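Local coordinates for protein MtVAO615 (Myceliophthora thermophila, PDB 6F72) that probably acts as a secreted oxidoreductase that carries bicovalently bound FAD and, once reduced, reacts rapidly with molecular oxygen, its substrate still unidentified, at residues A61-K66 / C108-P114; A139-A143 / A168-W172; S241-V246 / S452-K458; V442-S446 / P478-W482. All blocks are in the same frame, centred on the assembly; numbering follows the deposited sequence.

Contact 1: A61-K66 / C108-P114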
loop_
_atom_site.group_PDB
_atom_site.type_symbol
_atom_site.label_atom_id
_atom_site.label_comp_id
_atom_site.label_asym_id
_atom_site.label_seq_id
_atom_site.Cartn_x
_atom_site.Cartn_y
_atom_site.Cartn_z
ATOM N N ALA A 61 -2.747 -20.350 -9.997
ATOM C CA ALA A 61 -3.966 -20.987 -10.535
ATOM C C ALA A 61 -3.728 -21.913 -11.740
ATOM O O ALA A 61 -4.677 -22.317 -12.417
ATOM C CB ALA A 61 -5.037 -19.940 -10.846
ATOM N N SER A 62 -2.472 -22.282 -11.996
ATOM C CA SER A 62 -2.181 -23.283 -13.027
ATOM C C SER A 62 -2.852 -24.628 -12.710
ATOM O O SER A 62 -3.183 -25.377 -13.629
ATOM C CB SER A 62 -0.686 -23.480 -13.210
ATOM O OG SER A 62 -0.185 -24.232 -12.140
ATOM N N VAL A 63 -3.059 -24.906 -11.416
ATOM C CA VAL A 63 -3.880 -26.046 -10.952
ATOM C C VAL A 63 -5.331 -26.041 -11.482
ATOM O O VAL A 63 -6.000 -27.082 -11.513
ATOM C CB VAL A 63 -3.886 -26.192 -9.404
ATOM C CG1 VAL A 63 -2.508 -26.569 -8.899
ATOM C CG2 VAL A 63 -4.394 -24.932 -8.714
ATOM N N CYS A 64 -5.792 -24.864 -11.900
ATOM C CA CYS A 64 -7.134 -24.662 -12.456
ATOM C C CYS A 64 -7.183 -24.832 -13.975
ATOM O O CYS A 64 -8.247 -24.696 -14.581
ATOM C CB CYS A 64 -7.641 -23.274 -12.060
ATOM S SG CYS A 64 -7.986 -23.140 -10.294
ATOM N N HIS A 65 -6.031 -25.137 -14.580
ATOM C CA HIS A 65 -5.910 -25.300 -16.036
ATOM C C HIS A 65 -5.057 -26.495 -16.434
ATOM O O HIS A 65 -4.397 -27.090 -15.592
ATOM C CB HIS A 65 -5.398 -24.020 -16.694
ATOM C CG HIS A 65 -6.235 -22.826 -16.385
ATOM N ND1 HIS A 65 -7.406 -22.546 -17.060
ATOM C CD2 HIS A 65 -6.104 -21.868 -15.439
ATOM C CE1 HIS A 65 -7.944 -21.449 -16.559
ATOM N NE2 HIS A 65 -7.169 -21.011 -15.581
ATOM N N LYS A 66 -5.076 -26.814 -17.728
ATOM C CA LYS A 66 -4.552 -28.072 -18.251
ATOM C C LYS A 66 -3.228 -27.929 -19.002
ATOM O O LYS A 66 -2.413 -28.864 -18.997
ATOM C CB LYS A 66 -5.628 -28.757 -19.101
ATOM C CG LYS A 66 -6.719 -29.370 -18.234
ATOM C CD LYS A 66 -8.105 -29.344 -18.859
ATOM C CE LYS A 66 -8.950 -30.473 -18.269
ATOM N NZ LYS A 66 -10.423 -30.260 -18.401
ATOM N N CYS A 108 -4.383 -16.419 -16.056
ATOM C CA CYS A 108 -4.304 -17.696 -15.372
ATOM C C CYS A 108 -4.937 -17.568 -14.002
ATOM O O CYS A 108 -4.248 -17.483 -12.987
ATOM C CB CYS A 108 -2.856 -18.196 -15.263
ATOM S SG CYS A 108 -2.776 -19.887 -14.618
ATOM N N VAL A 109 -6.262 -17.557 -13.992
ATOM C CA VAL A 109 -7.054 -17.334 -12.783
ATOM C C VAL A 109 -7.939 -18.551 -12.514
ATOM O O VAL A 109 -8.155 -19.353 -13.432
ATOM C CB VAL A 109 -7.915 -16.054 -12.915
ATOM C CG1 VAL A 109 -7.030 -14.807 -12.908
ATOM C CG2 VAL A 109 -8.809 -16.114 -14.159
ATOM N N PRO A 110 -8.466 -18.701 -11.271
ATOM C CA PRO A 110 -9.276 -19.891 -10.929
ATOM C C PRO A 110 -10.707 -19.933 -11.487
ATOM O O PRO A 110 -11.380 -20.961 -11.354
ATOM C CB PRO A 110 -9.343 -19.844 -9.393
ATOM C CG PRO A 110 -8.235 -18.926 -8.980
ATOM C CD PRO A 110 -8.216 -17.889 -10.065
ATOM N N PHE A 111 -11.154 -18.854 -12.126
ATOM C CA PHE A 111 -12.571 -18.691 -12.452
ATOM C C PHE A 111 -12.893 -18.790 -13.947
ATOM O O PHE A 111 -14.046 -18.653 -14.339
ATOM C CB PHE A 111 -13.117 -17.394 -11.811
ATOM C CG PHE A 111 -12.960 -17.359 -10.312
ATOM C CD1 PHE A 111 -13.826 -18.084 -9.482
ATOM C CD2 PHE A 111 -11.917 -16.641 -9.723
ATOM C CE1 PHE A 111 -13.668 -18.068 -8.099
ATOM C CE2 PHE A 111 -11.756 -16.615 -8.338
ATOM C CZ PHE A 111 -12.639 -17.329 -7.526
ATOM N N THR A 112 -11.873 -19.029 -14.766
ATOM C CA THR A 112 -12.056 -19.242 -16.192
ATOM C C THR A 112 -12.134 -20.729 -16.532
ATOM O O THR A 112 -11.945 -21.601 -15.667
ATOM C CB THR A 112 -10.938 -18.603 -17.027
ATOM O OG1 THR A 112 -9.673 -18.907 -16.441
ATOM C CG2 THR A 112 -11.125 -17.097 -17.107
ATOM N N ASP A 113 -12.437 -21.002 -17.803
ATOM C CA ASP A 113 -12.478 -22.344 -18.329
ATOM C C ASP A 113 -11.146 -23.067 -18.130
ATOM O O ASP A 113 -10.097 -22.496 -18.446
ATOM C CB ASP A 113 -12.823 -22.312 -19.808
ATOM C CG ASP A 113 -13.325 -23.642 -20.294
ATOM O OD1 ASP A 113 -12.519 -24.565 -20.508
ATOM O OD2 ASP A 113 -14.543 -23.770 -20.437
ATOM N N PRO A 114 -11.185 -24.324 -17.609
ATOM C CA PRO A 114 -9.981 -25.155 -17.421
ATOM C C PRO A 114 -9.157 -25.355 -18.695
ATOM O O PRO A 114 -7.914 -25.395 -18.631
ATOM C CB PRO A 114 -10.553 -26.482 -16.927
ATOM C CG PRO A 114 -11.768 -26.076 -16.170
ATOM C CD PRO A 114 -12.366 -24.955 -16.982
HETATM O O HOH W 1 -2.496 -17.703 -10.606
#
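With chi1 at -56°, H65 has its CG anti to its own carbonyl carbon, and chi2 of -81° turns the imidazole so that its nitrogen edge enters the curve of segment 108-114. Both ring nitrogens then find backbone carbonyls. H65 NE2 donates to V109 O at 2.9 Å, a fairly direct bond whose donor lies 22° from the carbonyl plane. On the other side of the ring, H65 ND1 makes a longer hydrogen bond to P114 O, 3.3 Å, approached from above the carbonyl plane. D113 O stands 3.0 Å from H65 ND1, at the ring edge, and T112 OG1 comes up in plane, 3.1 Å from H65 CE1. Histidine suits this place as a flat ring with a polar nitrogen on each flank; donation from both would favour the protonated, cationic form.

P114 O is also met by the backbone: K66 N gives it a weak hydrogen bond, and the CA of H65 a CA-H...O contact. P114 CA in turn leans on C64 O, 3.4 Å away. Apolar packing closes the other end, A61 CB touching P110 CG at 3.8 Å and C64 SG resting on P110 CB at 3.7 Å. The A61 methyl also lies against the C108 carbonyl oxygen, and a water accepts from A61 N and donates to C108 O, joining the two segments.

Disulfides anchor each segment separately, C64 to C77 on helix 74-81 and C108 to C118 further along its loop. A 3-10 turn and a loop are thus packed together by a histidine bonded to loop backbone, each partner carrying a disulfide, in a secreted protein.

Contact 2: A139-A143 / A168-W172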
loop_
_atom_site.group_PDB
_atom_site.type_symbol
_atom_site.label_atom_id
_atom_site.label_comp_id
_atom_site.label_asym_id
_atom_site.label_seq_id
_atom_site.Cartn_x
_atom_site.Cartn_y
_atom_site.Cartn_z
ATOM N N ALA A 139 21.421 -10.325 -10.685
ATOM C CA ALA A 139 20.218 -10.152 -11.501
ATOM C C ALA A 139 20.230 -8.858 -12.312
ATOM O O ALA A 139 19.873 -8.866 -13.500
ATOM C CB ALA A 139 18.970 -10.242 -10.644
ATOM N N LEU A 140 20.666 -7.770 -11.667
ATOM C CA LEU A 140 20.840 -6.470 -12.323
ATOM C C LEU A 140 21.877 -6.534 -13.443
ATOM O O LEU A 140 21.641 -6.011 -14.529
ATOM C CB LEU A 140 21.206 -5.373 -11.309
ATOM C CG LEU A 140 20.192 -4.913 -10.250
ATOM C CD1 LEU A 140 20.852 -3.998 -9.226
ATOM C CD2 LEU A 140 18.989 -4.211 -10.865
ATOM N N LYS A 141 23.010 -7.191 -13.188
ATOM C CA LYS A 141 24.054 -7.339 -14.211
ATOM C C LYS A 141 23.520 -8.110 -15.412
ATOM O O LYS A 141 23.738 -7.711 -16.563
ATOM C CB LYS A 141 25.305 -8.047 -13.669
ATOM C CG LYS A 141 26.192 -7.164 -12.830
ATOM C CD LYS A 141 27.662 -7.481 -13.057
ATOM C CE LYS A 141 28.547 -6.331 -12.592
ATOM N NZ LYS A 141 28.158 -5.019 -13.197
ATOM N N PHE A 142 22.823 -9.210 -15.123
ATOM C CA PHE A 142 22.236 -10.070 -16.140
ATOM C C PHE A 142 21.198 -9.318 -16.970
ATOM O O PHE A 142 21.245 -9.356 -18.208
ATOM C CB PHE A 142 21.604 -11.305 -15.491
ATOM C CG PHE A 142 20.933 -12.235 -16.471
ATOM C CD1 PHE A 142 19.591 -12.060 -16.820
ATOM C CD2 PHE A 142 21.646 -13.283 -17.055
ATOM C CE1 PHE A 142 18.978 -12.918 -17.726
ATOM C CE2 PHE A 142 21.036 -14.135 -17.957
ATOM C CZ PHE A 142 19.700 -13.952 -18.293
ATOM N N ALA A 143 20.267 -8.650 -16.282
ATOM C CA ALA A 143 19.187 -7.910 -16.948
ATOM C C ALA A 143 19.746 -6.781 -17.798
ATOM O O ALA A 143 19.269 -6.547 -18.910
ATOM C CB ALA A 143 18.170 -7.392 -15.947
ATOM N N ALA A 168 9.302 -9.848 -17.748
ATOM C CA ALA A 168 10.253 -9.287 -16.800
ATOM C C ALA A 168 10.977 -10.330 -15.957
ATOM O O ALA A 168 10.465 -11.445 -15.735
ATOM C CB ALA A 168 9.569 -8.284 -15.888
ATOM N N LEU A 169 12.181 -9.951 -15.523
ATOM C CA LEU A 169 12.876 -10.610 -14.433
ATOM C C LEU A 169 12.514 -9.859 -13.158
ATOM O O LEU A 169 12.734 -8.645 -13.071
ATOM C CB LEU A 169 14.393 -10.569 -14.666
ATOM C CG LEU A 169 15.294 -11.235 -13.623
ATOM C CD1 LEU A 169 15.102 -12.739 -13.646
ATOM C CD2 LEU A 169 16.747 -10.864 -13.863
ATOM N N SER A 170 11.951 -10.576 -12.189
ATOM C CA SER A 170 11.470 -9.954 -10.955
ATOM C C SER A 170 12.406 -10.205 -9.781
ATOM O O SER A 170 12.830 -11.335 -9.546
ATOM C CB SER A 170 10.055 -10.433 -10.609
ATOM O OG SER A 170 9.676 -10.043 -9.292
ATOM N N LEU A 171 12.718 -9.136 -9.049
ATOM C CA LEU A 171 13.478 -9.246 -7.815
ATOM C C LEU A 171 12.472 -9.448 -6.711
ATOM O O LEU A 171 11.735 -8.532 -6.331
ATOM C CB LEU A 171 14.355 -8.015 -7.579
ATOM C CG LEU A 171 15.289 -7.672 -8.741
ATOM C CD1 LEU A 171 15.922 -6.306 -8.563
ATOM C CD2 LEU A 171 16.342 -8.759 -8.926
ATOM N N TRP A 172 12.419 -10.683 -6.233
ATOM C CA TRP A 172 11.403 -11.083 -5.281
ATOM C C TRP A 172 12.004 -10.998 -3.898
ATOM O O TRP A 172 12.865 -11.794 -3.552
ATOM C CB TRP A 172 10.885 -12.494 -5.611
ATOM C CG TRP A 172 9.762 -13.000 -4.755
ATOM C CD1 TRP A 172 8.677 -12.296 -4.333
ATOM C CD2 TRP A 172 9.584 -14.338 -4.262
ATOM N NE1 TRP A 172 7.842 -13.091 -3.588
ATOM C CE2 TRP A 172 8.366 -14.355 -3.533
ATOM C CE3 TRP A 172 10.335 -15.523 -4.359
ATOM C CZ2 TRP A 172 7.877 -15.511 -2.897
ATOM C CZ3 TRP A 172 9.845 -16.683 -3.723
ATOM C CH2 TRP A 172 8.624 -16.655 -2.997
#
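Helix 139-143 and strand 169-172 run nearly antiparallel, at 170° between their directions, with their axes 10.0 Å apart, the usual spacing of a helix laid on a sheet. A139 faces the strand, and its methyl meets both leucines: CB lies 3.5 Å from L171 CD2, a tight carbon pair, and 4.0 Å from L169 CD2. The small methyl of A139 allows this close approach to L171; that of A143, one turn on, touches L169 CD2 more loosely.

The two leucines reach the helix by different torsions. In L169, CG stands anti to the backbone N (chi1 -179°), and this carries CD2 in under the helix, where it also meets A139 O at 3.7 Å and, obliquely, the F142 ring. L171 instead has CG anti to its carbonyl carbon, chi1 -54°; its CD2 takes the A139 methyl while CD1 comes to 4.4 Å from L140 CD2. No hydrogen bond crosses the contact; the side-chain pairs are apolar, as befits a buried layer.

W43 and L46 of helix 40-49 cover L169 further. This is the helix of a beta-alpha-beta crossover from strand 126-129 to strand 150-153, lying over the strand between them, in the PCMH-type FAD-binding domain.

Contact 3: S241-V246 / S452-K458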
loop_
_atom_site.group_PDB
_atom_site.type_symbol
_atom_site.label_atom_id
_atom_site.label_comp_id
_atom_site.label_asym_id
_atom_site.label_seq_id
_atom_site.Cartn_x
_atom_site.Cartn_y
_atom_site.Cartn_z
ATOM N N SER A 241 -0.567 6.964 13.329
ATOM C CA SER A 241 0.050 8.129 12.711
ATOM C C SER A 241 -0.167 9.444 13.465
ATOM O O SER A 241 0.717 10.298 13.456
ATOM C CB SER A 241 -0.335 8.244 11.241
ATOM O OG SER A 241 0.377 7.275 10.493
ATOM N N SER A 242 -1.298 9.571 14.158
ATOM C CA SER A 242 -1.573 10.749 14.994
ATOM C C SER A 242 -0.623 10.821 16.186
ATOM O O SER A 242 -0.396 11.902 16.737
ATOM C CB SER A 242 -3.006 10.747 15.505
ATOM O OG SER A 242 -3.915 10.888 14.443
ATOM N N SER A 243 -0.099 9.666 16.590
ATOM C CA SER A 243 0.865 9.603 17.671
ATOM C C SER A 243 2.310 9.706 17.170
ATOM O O SER A 243 3.135 10.360 17.824
ATOM C CB SER A 243 0.669 8.344 18.517
ATOM O OG SER A 243 -0.510 8.428 19.296
ATOM N N TYR A 244 2.618 9.095 16.017
ATOM C CA TYR A 244 4.020 8.986 15.564
ATOM C C TYR A 244 4.361 9.373 14.121
ATOM O O TYR A 244 5.475 9.097 13.650
ATOM C CB TYR A 244 4.560 7.589 15.837
ATOM C CG TYR A 244 4.247 7.016 17.201
ATOM C CD1 TYR A 244 4.781 7.571 18.379
ATOM C CD2 TYR A 244 3.436 5.891 17.310
ATOM C CE1 TYR A 244 4.491 7.009 19.622
ATOM C CE2 TYR A 244 3.143 5.327 18.541
ATOM C CZ TYR A 244 3.668 5.876 19.684
ATOM O OH TYR A 244 3.344 5.268 20.868
ATOM N N GLY A 245 3.426 10.003 13.419
ATOM C CA GLY A 245 3.658 10.391 12.030
ATOM C C GLY A 245 3.427 9.240 11.072
ATOM O O GLY A 245 3.034 8.138 11.482
ATOM N N VAL A 246 3.675 9.490 9.786
ATOM C CA VAL A 246 3.545 8.444 8.762
ATOM C C VAL A 246 4.736 7.506 8.850
ATOM O O VAL A 246 5.730 7.851 9.454
ATOM C CB VAL A 246 3.384 9.011 7.318
ATOM C CG1 VAL A 246 2.201 9.945 7.249
ATOM C CG2 VAL A 246 4.653 9.698 6.840
ATOM N N SER A 452 -8.262 8.698 9.628
ATOM C CA SER A 452 -8.089 10.055 10.123
ATOM C C SER A 452 -6.814 10.156 10.944
ATOM O O SER A 452 -6.445 9.217 11.667
ATOM C CB SER A 452 -9.309 10.492 10.928
ATOM O OG SER A 452 -9.576 9.588 11.982
ATOM N N PHE A 453 -6.146 11.301 10.822
ATOM C CA PHE A 453 -4.796 11.491 11.364
ATOM C C PHE A 453 -4.428 12.966 11.457
ATOM O O PHE A 453 -4.933 13.789 10.687
ATOM C CB PHE A 453 -3.757 10.779 10.469
ATOM C CG PHE A 453 -3.757 11.260 9.046
ATOM C CD1 PHE A 453 -2.975 12.354 8.661
ATOM C CD2 PHE A 453 -4.561 10.648 8.096
ATOM C CE1 PHE A 453 -2.994 12.823 7.357
ATOM C CE2 PHE A 453 -4.579 11.104 6.788
ATOM C CZ PHE A 453 -3.798 12.191 6.413
ATOM N N SER A 454 -3.531 13.278 12.392
ATOM C CA SER A 454 -2.810 14.545 12.413
ATOM C C SER A 454 -1.311 14.220 12.444
ATOM O O SER A 454 -0.830 13.612 13.394
ATOM C CB SER A 454 -3.231 15.387 13.618
ATOM O OG SER A 454 -2.520 16.607 13.637
ATOM N N VAL A 455 -0.590 14.593 11.388
ATOM C CA VAL A 455 0.835 14.241 11.242
ATOM C C VAL A 455 1.749 15.473 11.046
ATOM O O VAL A 455 2.874 15.359 10.533
ATOM C CB VAL A 455 1.079 13.190 10.123
ATOM C CG1 VAL A 455 0.407 11.850 10.441
ATOM C CG2 VAL A 455 0.659 13.715 8.757
ATOM N N ALA A 456 1.255 16.647 11.436
ATOM C CA ALA A 456 2.050 17.864 11.385
ATOM C C ALA A 456 2.776 18.065 12.717
ATOM O O ALA A 456 2.310 17.598 13.766
ATOM C CB ALA A 456 1.169 19.064 11.057
ATOM N N ASP A 457 3.935 18.720 12.654
ATOM C CA ASP A 457 4.666 19.229 13.846
ATOM C C ASP A 457 5.132 18.156 14.858
ATOM O O ASP A 457 5.198 18.378 16.078
ATOM C CB ASP A 457 3.878 20.368 14.529
ATOM C CG ASP A 457 3.488 21.475 13.556
ATOM O OD1 ASP A 457 4.385 22.020 12.866
ATOM O OD2 ASP A 457 2.281 21.795 13.482
ATOM N N LYS A 458 5.437 16.983 14.319
ATOM C CA LYS A 458 6.154 15.946 15.041
ATOM C C LYS A 458 7.564 15.896 14.479
ATOM O O LYS A 458 7.767 16.151 13.280
ATOM C CB LYS A 458 5.495 14.605 14.821
ATOM C CG LYS A 458 4.129 14.486 15.449
ATOM C CD LYS A 458 3.415 13.318 14.807
ATOM C CE LYS A 458 2.243 12.920 15.665
ATOM N NZ LYS A 458 1.077 13.813 15.435
HETATM O O HOH W 2 -3.504 8.046 12.640
#
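K458 NZ donates to two carbonyls at once, S242 O at 2.7 Å across the contact, from above its carbonyl plane, and S454 O at 2.8 Å within its own loop, from a tilted position. One ammonium thus bridges helix 241-244 and the chain beyond strand 448-452. The bend at chi4 (80°) turns NZ between the two oxygens, while K458 CD lies along G245 N at 3.6 Å. Cut back to alanine, this position is likely to leave S242 O and S454 O without their shared donor and the backbone at G245 uncovered.

S242 OG accepts from S454 N at 3.2 Å, with an angle of 153°, and is also hydrogen-bonded to N338 O. S242 N is satisfied by a water that gives a weak bond to S452 O. These bonds join the PCMH-type FAD-binding region to a loop of the seven-stranded antiparallel sheet, consistent with the cap, or substrate-binding, domain of VAO-type flavoproteins.

S241 O accepts from G245 N, as in a helical turn, and S241 OG donates to G245 O at 3.0 Å. G245 has positive phi, 82°, where a CB would press on the preceding carbonyl, so glycine suits the helix exit. V455 CG1 meets S241 CB at 3.8 Å and V246 CG1, crosswise, at 4.1 Å.

Contact 4: V442-S446 / P478-W482; sequences VPAFS and PAGSW
Aromatic contact dominates between F445 and G480. The F445 ring lays one face on the glycine, whose CA stands 3.6 Å from the ring centroid and only 16° from its normal, a CH-pi contact. CG of F445 is anti to the carbonyl carbon, chi1 -69°, which swings the ring over the strand; G480 N then comes to 3.3 Å from CD2. Glycine suits this place: with the ring where it is, a CB would collide with F445 CZ. With a serine in place of F445, the ring's cover over the G480 backbone is likely to be lost, opening a gap between turn and strand.

The single hydrogen bond across the contact is of backbone atoms: S481 N donates to A444 O at 3.2 Å, with an angle of 156°. Within the turn, F445 N donates to V442 O, closing a type I beta turn from V442 to F445. P443 occupies its second position, where the fixed phi of proline suits this turn.

CA-H...O contacts supplement the hydrogen bond. G480 CA points at the same A444 O, 3.2 Å away, and F445 CA points at A479 O, 3.6 Å. A444 O thus has both a N-H and a CA-H directed at it.

The turn lies between helix 426-439 and strand 448-452, and leans on the end of strand 472-480. Helix 488-508 covers it through Y497 and L502 on F445 and R494 on A444, while F412 and N414 of strand 412-419, the edge strand beside 472-480, meet the F445 ring.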
loop_
_atom_site.group_PDB
_atom_site.type_symbol
_atom_site.label_atom_id
_atom_site.label_comp_id
_atom_site.label_asym_id
_atom_site.label_seq_id
_atom_site.Cartn_x
_atom_site.Cartn_y
_atom_site.Cartn_z
ATOM N N VAL A 442 -22.794 4.637 -5.833
ATOM C CA VAL A 442 -22.065 3.773 -6.759
ATOM C C VAL A 442 -21.821 2.435 -6.026
ATOM O O VAL A 442 -20.899 2.343 -5.212
ATOM C CB VAL A 442 -20.739 4.440 -7.242
ATOM C CG1 VAL A 442 -20.154 3.689 -8.428
ATOM C CG2 VAL A 442 -20.956 5.900 -7.627
ATOM N N PRO A 443 -22.653 1.396 -6.300
ATOM C CA PRO A 443 -22.669 0.178 -5.450
ATOM C C PRO A 443 -21.368 -0.648 -5.416
ATOM O O PRO A 443 -21.080 -1.311 -4.397
ATOM C CB PRO A 443 -23.842 -0.639 -6.021
ATOM C CG PRO A 443 -24.645 0.341 -6.803
ATOM C CD PRO A 443 -23.641 1.285 -7.388
ATOM N N ALA A 444 -20.584 -0.605 -6.494
ATOM C CA ALA A 444 -19.263 -1.254 -6.495
ATOM C C ALA A 444 -18.187 -0.537 -5.627
ATOM O O ALA A 444 -17.160 -1.125 -5.284
ATOM C CB ALA A 444 -18.774 -1.431 -7.924
ATOM N N PHE A 445 -18.442 0.720 -5.267
ATOM C CA PHE A 445 -17.475 1.548 -4.548
ATOM C C PHE A 445 -17.955 1.981 -3.159
ATOM O O PHE A 445 -17.273 2.768 -2.473
ATOM C CB PHE A 445 -17.104 2.764 -5.399
ATOM C CG PHE A 445 -16.305 2.430 -6.634
ATOM C CD1 PHE A 445 -16.932 1.965 -7.796
ATOM C CD2 PHE A 445 -14.928 2.608 -6.649
ATOM C CE1 PHE A 445 -16.190 1.666 -8.936
ATOM C CE2 PHE A 445 -14.182 2.326 -7.793
ATOM C CZ PHE A 445 -14.812 1.848 -8.935
ATOM N N SER A 446 -19.098 1.436 -2.737
ATOM C CA SER A 446 -19.718 1.738 -1.443
ATOM C C SER A 446 -19.955 0.433 -0.659
ATOM O O SER A 446 -20.302 -0.559 -1.279
ATOM C CB SER A 446 -21.029 2.497 -1.663
ATOM O OG SER A 446 -21.754 2.689 -0.456
ATOM N N PRO A 478 -12.195 5.246 -1.624
ATOM C CA PRO A 478 -13.243 4.559 -2.406
ATOM C C PRO A 478 -12.652 3.454 -3.277
ATOM O O PRO A 478 -11.810 3.724 -4.141
ATOM C CB PRO A 478 -13.836 5.685 -3.253
ATOM C CG PRO A 478 -13.684 6.876 -2.381
ATOM C CD PRO A 478 -12.307 6.708 -1.783
ATOM N N ALA A 479 -13.075 2.220 -3.018
ATOM C CA ALA A 479 -12.471 1.059 -3.657
ATOM C C ALA A 479 -13.526 0.190 -4.337
ATOM O O ALA A 479 -14.496 -0.240 -3.705
ATOM C CB ALA A 479 -11.657 0.253 -2.650
ATOM N N GLY A 480 -13.307 -0.045 -5.627
ATOM C CA GLY A 480 -14.171 -0.883 -6.451
ATOM C C GLY A 480 -13.784 -2.337 -6.352
ATOM O O GLY A 480 -12.611 -2.709 -6.555
ATOM N N SER A 481 -14.777 -3.158 -6.024
ATOM C CA SER A 481 -14.610 -4.608 -5.973
ATOM C C SER A 481 -14.496 -5.195 -7.369
ATOM O O SER A 481 -14.933 -4.589 -8.349
ATOM C CB SER A 481 -15.756 -5.249 -5.194
ATOM O OG SER A 481 -16.994 -4.727 -5.633
ATOM N N TRP A 482 -13.861 -6.357 -7.452
ATOM C CA TRP A 482 -13.850 -7.155 -8.675
ATOM C C TRP A 482 -15.089 -8.052 -8.684
ATOM O O TRP A 482 -15.629 -8.394 -7.625
ATOM C CB TRP A 482 -12.584 -7.988 -8.715
ATOM C CG TRP A 482 -12.364 -8.757 -9.954
ATOM C CD1 TRP A 482 -12.675 -10.070 -10.162
ATOM C CD2 TRP A 482 -11.761 -8.286 -11.168
ATOM N NE1 TRP A 482 -12.309 -10.441 -11.420
ATOM C CE2 TRP A 482 -11.740 -9.377 -12.065
ATOM C CE3 TRP A 482 -11.238 -7.052 -11.586
ATOM C CZ2 TRP A 482 -11.210 -9.281 -13.363
ATOM C CZ3 TRP A 482 -10.708 -6.954 -12.880
ATOM C CH2 TRP A 482 -10.701 -8.070 -13.753
#

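Overall arrangement
Along the chain, contacts 1 and 2 come in series and both close before contact 3 opens, whereas contacts 3 and 4 interleave: 241-246, 442-446, 452-458, 478-482. Contact 3 lies on the opposite side of the chain's centre from contacts 1 and 2, its centre about 45 Å and 37 Å from theirs. Contacts 1 and 4 have nearest atoms about 6 Å apart without touching. Strands 448-452 and 472-480 are neighbours in the seven-stranded antiparallel sheet and link contacts 3 and 4, whose centres are 28 Å apart. Contact 2 packs a helix on a sheet within the FAD-binding region, which contact 3 joins to the antiparallel sheet; as in related enzymes, the flavin ring probably lies where these meet.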